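Local structure of acetoacetate decarboxylase (Sphingomonas wittichii, 5UPB) at residues R38-L43 / L47-G52; A84-A89 / E230-H235; C90-R95 / T253-L258. The protein is an acetoacetate decarboxylase-like enzyme, classed as a lyase, that probably acts on small keto-acid substrates. All coordinates share one frame; numbering follows the deposited sequence.

Interaction 1. Residues R38-L43 / L47-G52; sequences RLQALL and LKVADG
Q40 lays its carboxamide along the backbone of L47-V49 and crosses the side chain of V49 at a slant. Its NE2 donates to O of L47 at 2.8 Å, an almost straight bond (166°) with the acceptor practically in the amide plane. The same amide turns OE1 to N of V49 at 2.9 Å, that N-H lying tilted from the plane of the side-chain carbonyl. With CG anti to the backbone N (chi1 -178°) and a bend at chi2, the chain curls its end towards the strand, and the two bonds fix the rotation of the amide. Q40 thus pairs with a peptide edge much as a neighbouring strand would, docking helix 36-42 on strand 48-50 in a short helix-turn-strand unit packed beside strand 80-92 of the ADC-family fold. The axes of 38-42 and 48-50 come within 7.9 Å, their directions nearer antiparallel than parallel. Next to the amide, CD1 of L43 presses on CB of V49 at 3.8 Å, and CB of L39 meets CG2 of V49 at 3.9 Å. Further along L39, CD1 approaches O of G52 at 3.5 Å, at a chain corner. L39 and L42 also touch I88 of strand 80-92; L43, past the helix, touches C90.

Interaction 2. Residues A84-A89 / E230-H235; sequences AALSIA and ECFADH
F232 has more surface buried here than either of its partners, L86 and I88, which meet its ring from different directions. CB of L86 sits over one face, 4.0 Å from the ring centroid of F232 and 16° off the normal, a CH-pi contact made by the methylene next to the backbone. Farther out, CD1 of L86 reaches back along the ring to CD1 of F232 at 3.9 Å, the two side chains sliding past each other in opposite directions. I88 comes to the rim instead: its CG1 lies near the ring plane, 3.8 Å from CZ of F232. The benzyl group points at the strand because CG of F232 stands anti to its own carbonyl carbon (chi1 -69°). At the backbone, ND1 of H235 donates to O of F232 at 2.8 Å, nearly straight (169°) and in the planes of both carbonyl and imidazole, which ties the loop back on itself. L39 and L42 of helix 36-42 and C54 of strand 53-65 add further contacts around the phenyl group. This is hydrophobic-core packing, in which a 3-10 turn between strands 206-221 and 235-249 plugs an aromatic side chain against strand 80-92 of the curved, antiparallel part of the ADC-family beta structure.

Interaction 3. Residues C90-R95 / T253-L258; sequences CTHGDR and TRLESL
Two torsions aim H92 and E256 at each other: H92 holds CG anti to its backbone N, sending the imidazole out towards strand 253-257, while E256 places CG between its backbone N and carbonyl carbon (chi1 63°) and then bends at chi2, bringing the carboxylate to the ring. The groups arrive from opposite directions, with ring and carboxylate planes well apart from parallel. NE2 of H92 faces both carboxylate oxygens, 3.1 Å from OE1 and 3.3 Å from OE2 of E256, as a forked pair of weak hydrogen bonds. OE1 lies at the ring edge, close to its plane, yet both bonds are bent to about 150°. L255 approaches the same ring over a face: its CD1 is 3.9 Å from the centroid of the H92 imidazole, 16° off the normal, in a CH-pi contact offset towards ND1 and CE1. Neighbouring residues can both point at H92 because L255 and E256 form a classic beta bulge opposite L199 of strand 196-202. On the other side of the contact, H92 opens a type II' turn to R95, with G93 at positive phi, linking strands 80-92 and 95-105. L47 packs on CB of H92, and L199 also touches the H92 side chain. Just before L255, R254 grips OG of S257 end-on with NH1 and NH2, forms a salt bridge to E198 and, through its backbone N, reaches T192 of the second subunit. A carboxylate facing NE2 would probably favour a protonated imidazole, adding charge attraction to the weak hydrogen bonds. Because both bonds are weak and the pair sits at the surface, it probably adds a modest polar clasp, backed by the L255 side chain, between a hairpin end and the C-terminal strand.

Strand 80-92 is common ground for the three contacts: its middle carries interaction 2, its end and the following turn carry interaction 3, and strand 48-50 of interaction 1 pairs with it antiparallel. The centres of interactions 1 and 2 lie about 10 Å apart, those of 1 and 3 about 13 Å, and those of 2 and 3 about 21 Å. L42 packs on F232, while backbone hydrogen bonds between A50 and A89 and between K48 and T91 join interaction 1 to the other two. Along the chain interaction 1 closes first; interactions 2 and 3 then interleave, bringing the distant 230-235 loop and the C-terminal strand back to one early strand, from buried core to surface.

Interaction 1. Residues R38-L43 / L47-G52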
loop_
_atom_site.group_PDB
_atom_site.type_symbol
_atom_site.label_atom_id
_atom_site.label_comp_id
_atom_site.label_asym_id
_atom_site.label_seq_id
_atom_site.Cartn_x
_atom_site.Cartn_y
_atom_site.Cartn_z
ATOM N N ARG A 38 18.220 19.671 22.502
ATOM C CA ARG A 38 18.039 18.905 21.272
ATOM C C ARG A 38 16.763 19.323 20.538
ATOM O O ARG A 38 16.765 19.483 19.312
ATOM C CB ARG A 38 17.964 17.406 21.576
ATOM C CG ARG A 38 19.239 16.734 22.024
ATOM C CD ARG A 38 19.019 15.231 22.035
ATOM N NE ARG A 38 20.262 14.473 22.028
ATOM C CZ ARG A 38 20.326 13.150 22.115
ATOM N NH1 ARG A 38 19.213 12.436 22.225
ATOM N NH2 ARG A 38 21.504 12.539 22.098
ATOM N N LEU A 39 15.657 19.519 21.270
ATOM C CA LEU A 39 14.419 19.899 20.601
ATOM C C LEU A 39 14.516 21.288 19.990
ATOM O O LEU A 39 13.970 21.526 18.906
ATOM C CB LEU A 39 13.251 19.821 21.576
ATOM C CG LEU A 39 13.064 18.499 22.282
ATOM C CD1 LEU A 39 11.882 18.598 23.196
ATOM C CD2 LEU A 39 12.841 17.432 21.290
ATOM N N GLN A 40 15.224 22.215 20.648
ATOM C CA GLN A 40 15.319 23.570 20.105
ATOM C C GLN A 40 15.923 23.561 18.702
ATOM O O GLN A 40 15.528 24.355 17.841
ATOM C CB GLN A 40 16.152 24.471 21.026
ATOM C CG GLN A 40 16.239 25.916 20.513
ATOM C CD GLN A 40 14.908 26.677 20.653
ATOM O OE1 GLN A 40 14.337 26.763 21.753
ATOM N NE2 GLN A 40 14.406 27.219 19.536
ATOM N N ALA A 41 16.888 22.669 18.456
ATOM C CA ALA A 41 17.516 22.579 17.136
ATOM C C ALA A 41 16.509 22.260 16.029
ATOM O O ALA A 41 16.757 22.565 14.859
ATOM C CB ALA A 41 18.627 21.525 17.187
ATOM N N LEU A 42 15.395 21.612 16.360
ATOM C CA LEU A 42 14.372 21.308 15.371
ATOM C C LEU A 42 13.382 22.444 15.183
ATOM O O LEU A 42 12.553 22.376 14.262
ATOM C CB LEU A 42 13.592 20.057 15.774
ATOM C CG LEU A 42 14.376 18.762 15.894
ATOM C CD1 LEU A 42 13.437 17.643 16.395
ATOM C CD2 LEU A 42 15.045 18.420 14.540
ATOM N N LEU A 43 13.399 23.438 16.069
ATOM C CA LEU A 43 12.390 24.471 15.953
ATOM C C LEU A 43 12.833 25.529 14.972
ATOM O O LEU A 43 13.987 25.954 15.006
ATOM C CB LEU A 43 12.131 25.144 17.293
ATOM C CG LEU A 43 11.521 24.237 18.351
ATOM C CD1 LEU A 43 11.428 24.966 19.690
ATOM C CD2 LEU A 43 10.155 23.820 17.866
ATOM N N LEU A 47 10.561 30.426 17.518
ATOM C CA LEU A 47 9.914 29.560 18.493
ATOM C C LEU A 47 10.922 29.142 19.546
ATOM O O LEU A 47 12.068 28.804 19.234
ATOM C CB LEU A 47 9.312 28.312 17.846
ATOM C CG LEU A 47 8.242 28.533 16.779
ATOM C CD1 LEU A 47 7.670 27.187 16.304
ATOM C CD2 LEU A 47 7.155 29.455 17.324
ATOM N N LYS A 48 10.473 29.139 20.791
ATOM C CA LYS A 48 11.318 28.809 21.923
ATOM C C LYS A 48 10.784 27.533 22.549
ATOM O O LYS A 48 9.580 27.412 22.800
ATOM C CB LYS A 48 11.330 29.950 22.950
ATOM C CG LYS A 48 12.383 29.823 24.042
ATOM C CD LYS A 48 13.791 30.009 23.490
ATOM C CE LYS A 48 14.811 30.188 24.599
ATOM N NZ LYS A 48 16.181 30.359 24.053
ATOM N N VAL A 49 11.671 26.563 22.750
ATOM C CA VAL A 49 11.238 25.307 23.328
ATOM C C VAL A 49 10.706 25.581 24.747
ATOM O O VAL A 49 11.158 26.502 25.443
ATOM C CB VAL A 49 12.410 24.308 23.308
ATOM C CG1 VAL A 49 13.543 24.745 24.275
ATOM C CG2 VAL A 49 11.938 22.910 23.616
ATOM N N ALA A 50 9.774 24.752 25.196
ATOM C CA ALA A 50 9.310 24.849 26.576
ATOM C C ALA A 50 10.255 23.996 27.405
ATOM O O ALA A 50 11.458 23.982 27.122
ATOM C CB ALA A 50 7.849 24.411 26.714
ATOM N N ASP A 51 9.768 23.300 28.421
ATOM C CA ASP A 51 10.682 22.576 29.298
ATOM C C ASP A 51 11.135 21.233 28.714
ATOM O O ASP A 51 11.756 20.440 29.420
ATOM C CB ASP A 51 10.022 22.361 30.666
ATOM C CG ASP A 51 8.805 21.443 30.601
ATOM O OD1 ASP A 51 8.466 20.939 29.501
ATOM O OD2 ASP A 51 8.187 21.222 31.665
ATOM N N GLY A 52 10.914 20.990 27.428
ATOM C CA GLY A 52 11.232 19.716 26.820
ATOM C C GLY A 52 10.035 18.809 26.626
ATOM O O GLY A 52 10.196 17.712 26.074
#

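Interaction 2. Residues A84-A89 / E230-H235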
loop_
_atom_site.group_PDB
_atom_site.type_symbol
_atom_site.label_atom_id
_atom_site.label_comp_id
_atom_site.label_asym_id
_atom_site.label_seq_id
_atom_site.Cartn_x
_atom_site.Cartn_y
_atom_site.Cartn_z
ATOM N N ALA A 84 0.654 10.010 12.189
ATOM C CA ALA A 84 1.497 9.900 13.371
ATOM C C ALA A 84 2.413 11.115 13.436
ATOM O O ALA A 84 2.920 11.599 12.409
ATOM C CB ALA A 84 2.310 8.607 13.322
ATOM N N ALA A 85 2.714 11.558 14.647
ATOM C CA ALA A 85 3.526 12.755 14.780
ATOM C C ALA A 85 4.316 12.755 16.068
ATOM O O ALA A 85 3.916 12.167 17.081
ATOM C CB ALA A 85 2.676 14.013 14.729
ATOM N N LEU A 86 5.427 13.491 16.012
ATOM C CA LEU A 86 6.213 13.892 17.175
ATOM C C LEU A 86 6.232 15.412 17.204
ATOM O O LEU A 86 6.756 16.043 16.274
ATOM C CB LEU A 86 7.635 13.329 17.067
ATOM C CG LEU A 86 7.685 11.806 16.986
ATOM C CD1 LEU A 86 9.053 11.294 16.564
ATOM C CD2 LEU A 86 7.331 11.251 18.354
ATOM N N SER A 87 5.630 16.003 18.233
ATOM C CA SER A 87 5.443 17.447 18.314
ATOM C C SER A 87 6.118 17.991 19.564
ATOM O O SER A 87 6.130 17.341 20.607
ATOM C CB SER A 87 3.940 17.872 18.354
ATOM O OG SER A 87 3.230 17.395 17.247
ATOM N N ILE A 88 6.571 19.239 19.478
ATOM C CA ILE A 88 7.416 19.870 20.492
ATOM C C ILE A 88 6.649 21.013 21.140
ATOM O O ILE A 88 6.137 21.903 20.448
ATOM C CB ILE A 88 8.719 20.382 19.859
ATOM C CG1 ILE A 88 9.459 19.208 19.211
ATOM C CG2 ILE A 88 9.581 21.118 20.895
ATOM C CD1 ILE A 88 10.637 19.615 18.337
ATOM N N ALA A 89 6.574 20.999 22.468
ATOM C CA ALA A 89 5.963 22.126 23.162
ATOM C C ALA A 89 6.898 23.324 23.085
ATOM O O ALA A 89 8.109 23.192 23.287
ATOM C CB ALA A 89 5.655 21.770 24.615
ATOM N N GLU A 230 16.348 10.047 16.311
ATOM C CA GLU A 230 17.229 10.084 17.468
ATOM C C GLU A 230 17.088 11.389 18.251
ATOM O O GLU A 230 17.499 11.441 19.411
ATOM C CB GLU A 230 18.683 9.873 17.023
ATOM C CG GLU A 230 18.984 8.421 16.595
ATOM C CD GLU A 230 18.438 8.048 15.188
ATOM O OE1 GLU A 230 18.114 8.957 14.379
ATOM O OE2 GLU A 230 18.331 6.831 14.895
ATOM N N CYS A 231 16.585 12.461 17.635
ATOM C CA CYS A 231 16.370 13.711 18.358
ATOM C C CYS A 231 15.395 13.561 19.531
ATOM O O CYS A 231 15.447 14.361 20.471
ATOM C CB CYS A 231 15.871 14.775 17.387
ATOM S SG CYS A 231 17.053 15.167 16.122
ATOM N N PHE A 232 14.533 12.544 19.506
ATOM C CA PHE A 232 13.552 12.292 20.553
ATOM C C PHE A 232 13.933 11.096 21.416
ATOM O O PHE A 232 13.142 10.661 22.248
ATOM C CB PHE A 232 12.164 12.093 19.943
ATOM C CG PHE A 232 11.572 13.355 19.347
ATOM C CD1 PHE A 232 11.811 13.699 18.035
ATOM C CD2 PHE A 232 10.746 14.172 20.099
ATOM C CE1 PHE A 232 11.268 14.851 17.489
ATOM C CE2 PHE A 232 10.201 15.324 19.562
ATOM C CZ PHE A 232 10.460 15.663 18.253
ATOM N N ALA A 233 15.144 10.580 21.261
ATOM C CA ALA A 233 15.493 9.261 21.773
ATOM C C ALA A 233 15.679 9.280 23.283
ATOM O O ALA A 233 15.265 8.345 23.978
ATOM C CB ALA A 233 16.768 8.745 21.093
ATOM N N ASP A 234 16.332 10.302 23.813
ATOM C CA ASP A 234 16.679 10.285 25.229
ATOM C C ASP A 234 15.550 10.984 25.970
ATOM O O ASP A 234 15.571 12.201 26.177
ATOM C CB ASP A 234 18.023 10.958 25.457
ATOM C CG ASP A 234 18.476 10.874 26.890
ATOM O OD1 ASP A 234 18.366 9.779 27.476
ATOM O OD2 ASP A 234 18.947 11.897 27.427
ATOM N N HIS A 235 14.510 10.224 26.317
ATOM C CA HIS A 235 13.306 10.850 26.836
ATOM C C HIS A 235 12.902 10.208 28.153
ATOM O O HIS A 235 13.319 9.103 28.507
ATOM C CB HIS A 235 12.147 10.767 25.854
ATOM C CG HIS A 235 11.817 9.373 25.445
ATOM N ND1 HIS A 235 12.045 8.896 24.173
ATOM C CD2 HIS A 235 11.305 8.340 26.154
ATOM C CE1 HIS A 235 11.669 7.629 24.111
ATOM N NE2 HIS A 235 11.221 7.266 25.300
#

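Interaction 3. Residues C90-R95 / T253-L258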
loop_
_atom_site.group_PDB
_atom_site.type_symbol
_atom_site.label_atom_id
_atom_site.label_comp_id
_atom_site.label_asym_id
_atom_site.label_seq_id
_atom_site.Cartn_x
_atom_site.Cartn_y
_atom_site.Cartn_z
ATOM N N CYS A 90 6.341 24.491 22.756
ATOM C CA CYS A 90 7.137 25.689 22.521
ATOM C C CYS A 90 6.270 26.928 22.747
ATOM O O CYS A 90 5.081 26.842 23.084
ATOM C CB CYS A 90 7.752 25.677 21.123
ATOM S SG CYS A 90 6.555 25.550 19.778
ATOM N N THR A 91 6.897 28.093 22.562
ATOM C CA THR A 91 6.245 29.383 22.715
ATOM C C THR A 91 6.679 30.321 21.597
ATOM O O THR A 91 7.804 30.246 21.088
ATOM C CB THR A 91 6.591 30.047 24.053
ATOM O OG1 THR A 91 8.021 30.033 24.234
ATOM C CG2 THR A 91 5.931 29.319 25.168
ATOM N N HIS A 92 5.769 31.221 21.242
ATOM C CA HIS A 92 6.030 32.347 20.352
ATOM C C HIS A 92 5.649 33.570 21.168
ATOM O O HIS A 92 4.459 33.822 21.399
ATOM C CB HIS A 92 5.225 32.265 19.055
ATOM C CG HIS A 92 5.489 33.403 18.117
ATOM N ND1 HIS A 92 4.550 34.371 17.841
ATOM C CD2 HIS A 92 6.569 33.700 17.357
ATOM C CE1 HIS A 92 5.055 35.242 16.987
ATOM N NE2 HIS A 92 6.273 34.848 16.663
ATOM N N GLY A 93 6.650 34.292 21.649
ATOM C CA GLY A 93 6.376 35.318 22.628
ATOM C C GLY A 93 5.979 34.607 23.901
ATOM O O GLY A 93 6.735 33.775 24.413
ATOM N N ASP A 94 4.796 34.899 24.421
ATOM C CA ASP A 94 4.274 34.176 25.572
ATOM C C ASP A 94 3.097 33.300 25.175
ATOM O O ASP A 94 2.331 32.847 26.030
ATOM C CB ASP A 94 3.893 35.149 26.692
ATOM C CG ASP A 94 2.895 36.196 26.248
ATOM O OD1 ASP A 94 2.200 35.974 25.236
ATOM O OD2 ASP A 94 2.812 37.249 26.911
ATOM N N ARG A 95 2.940 33.060 23.881
ATOM C CA ARG A 95 1.863 32.228 23.391
ATOM C C ARG A 95 2.343 30.786 23.337
ATOM O O ARG A 95 3.379 30.481 22.738
ATOM C CB ARG A 95 1.394 32.714 22.025
ATOM C CG ARG A 95 0.197 31.984 21.529
ATOM C CD ARG A 95 -0.502 32.773 20.450
ATOM N NE ARG A 95 -1.642 32.023 19.945
ATOM C CZ ARG A 95 -2.793 31.869 20.593
ATOM N NH1 ARG A 95 -2.975 32.421 21.785
ATOM N NH2 ARG A 95 -3.762 31.153 20.040
ATOM N N THR A 253 -2.557 31.530 9.981
ATOM C CA THR A 253 -2.205 32.941 9.845
ATOM C C THR A 253 -0.697 33.109 9.872
ATOM O O THR A 253 0.008 32.544 10.720
ATOM C CB THR A 253 -2.826 33.774 10.978
ATOM O OG1 THR A 253 -4.245 33.623 10.955
ATOM C CG2 THR A 253 -2.503 35.268 10.818
ATOM N N ARG A 254 -0.209 33.947 8.984
ATOM C CA ARG A 254 1.212 34.246 8.962
ATOM C C ARG A 254 1.578 35.137 10.146
ATOM O O ARG A 254 0.930 36.156 10.390
ATOM C CB ARG A 254 1.578 34.940 7.649
ATOM C CG ARG A 254 2.988 35.498 7.615
ATOM C CD ARG A 254 3.217 36.270 6.320
ATOM N NE ARG A 254 4.173 37.349 6.542
ATOM C CZ ARG A 254 5.471 37.258 6.301
ATOM N NH1 ARG A 254 5.981 36.134 5.799
ATOM N NH2 ARG A 254 6.259 38.301 6.563
ATOM N N LEU A 255 2.651 34.774 10.850
ATOM C CA LEU A 255 3.208 35.558 11.944
ATOM C C LEU A 255 4.372 36.435 11.507
ATOM O O LEU A 255 4.395 37.621 11.824
ATOM C CB LEU A 255 3.687 34.636 13.068
ATOM C CG LEU A 255 2.625 33.804 13.773
ATOM C CD1 LEU A 255 3.304 32.763 14.673
ATOM C CD2 LEU A 255 1.718 34.719 14.582
ATOM N N GLU A 256 5.353 35.872 10.807
ATOM C CA GLU A 256 6.532 36.623 10.407
ATOM C C GLU A 256 7.327 35.774 9.423
ATOM O O GLU A 256 7.173 34.553 9.384
ATOM C CB GLU A 256 7.383 36.988 11.632
ATOM C CG GLU A 256 7.942 35.789 12.383
ATOM C CD GLU A 256 7.974 35.987 13.886
ATOM O OE1 GLU A 256 7.196 36.820 14.404
ATOM O OE2 GLU A 256 8.770 35.293 14.554
ATOM N N SER A 257 8.177 36.426 8.638
ATOM C CA SER A 257 9.120 35.684 7.796
ATOM C C SER A 257 10.254 35.079 8.615
ATOM O O SER A 257 10.576 35.532 9.719
ATOM C CB SER A 257 9.730 36.577 6.720
ATOM O OG SER A 257 8.747 36.948 5.779
ATOM N N LEU A 258 10.870 34.038 8.042
ATOM C CA LEU A 258 12.046 33.380 8.615
ATOM C C LEU A 258 13.284 33.555 7.722
ATOM O O LEU A 258 13.163 33.805 6.520
ATOM C CB LEU A 258 11.779 31.890 8.835
ATOM C CG LEU A 258 10.660 31.579 9.813
ATOM C CD1 LEU A 258 10.722 30.151 10.253
ATOM C CD2 LEU A 258 10.783 32.512 11.005
#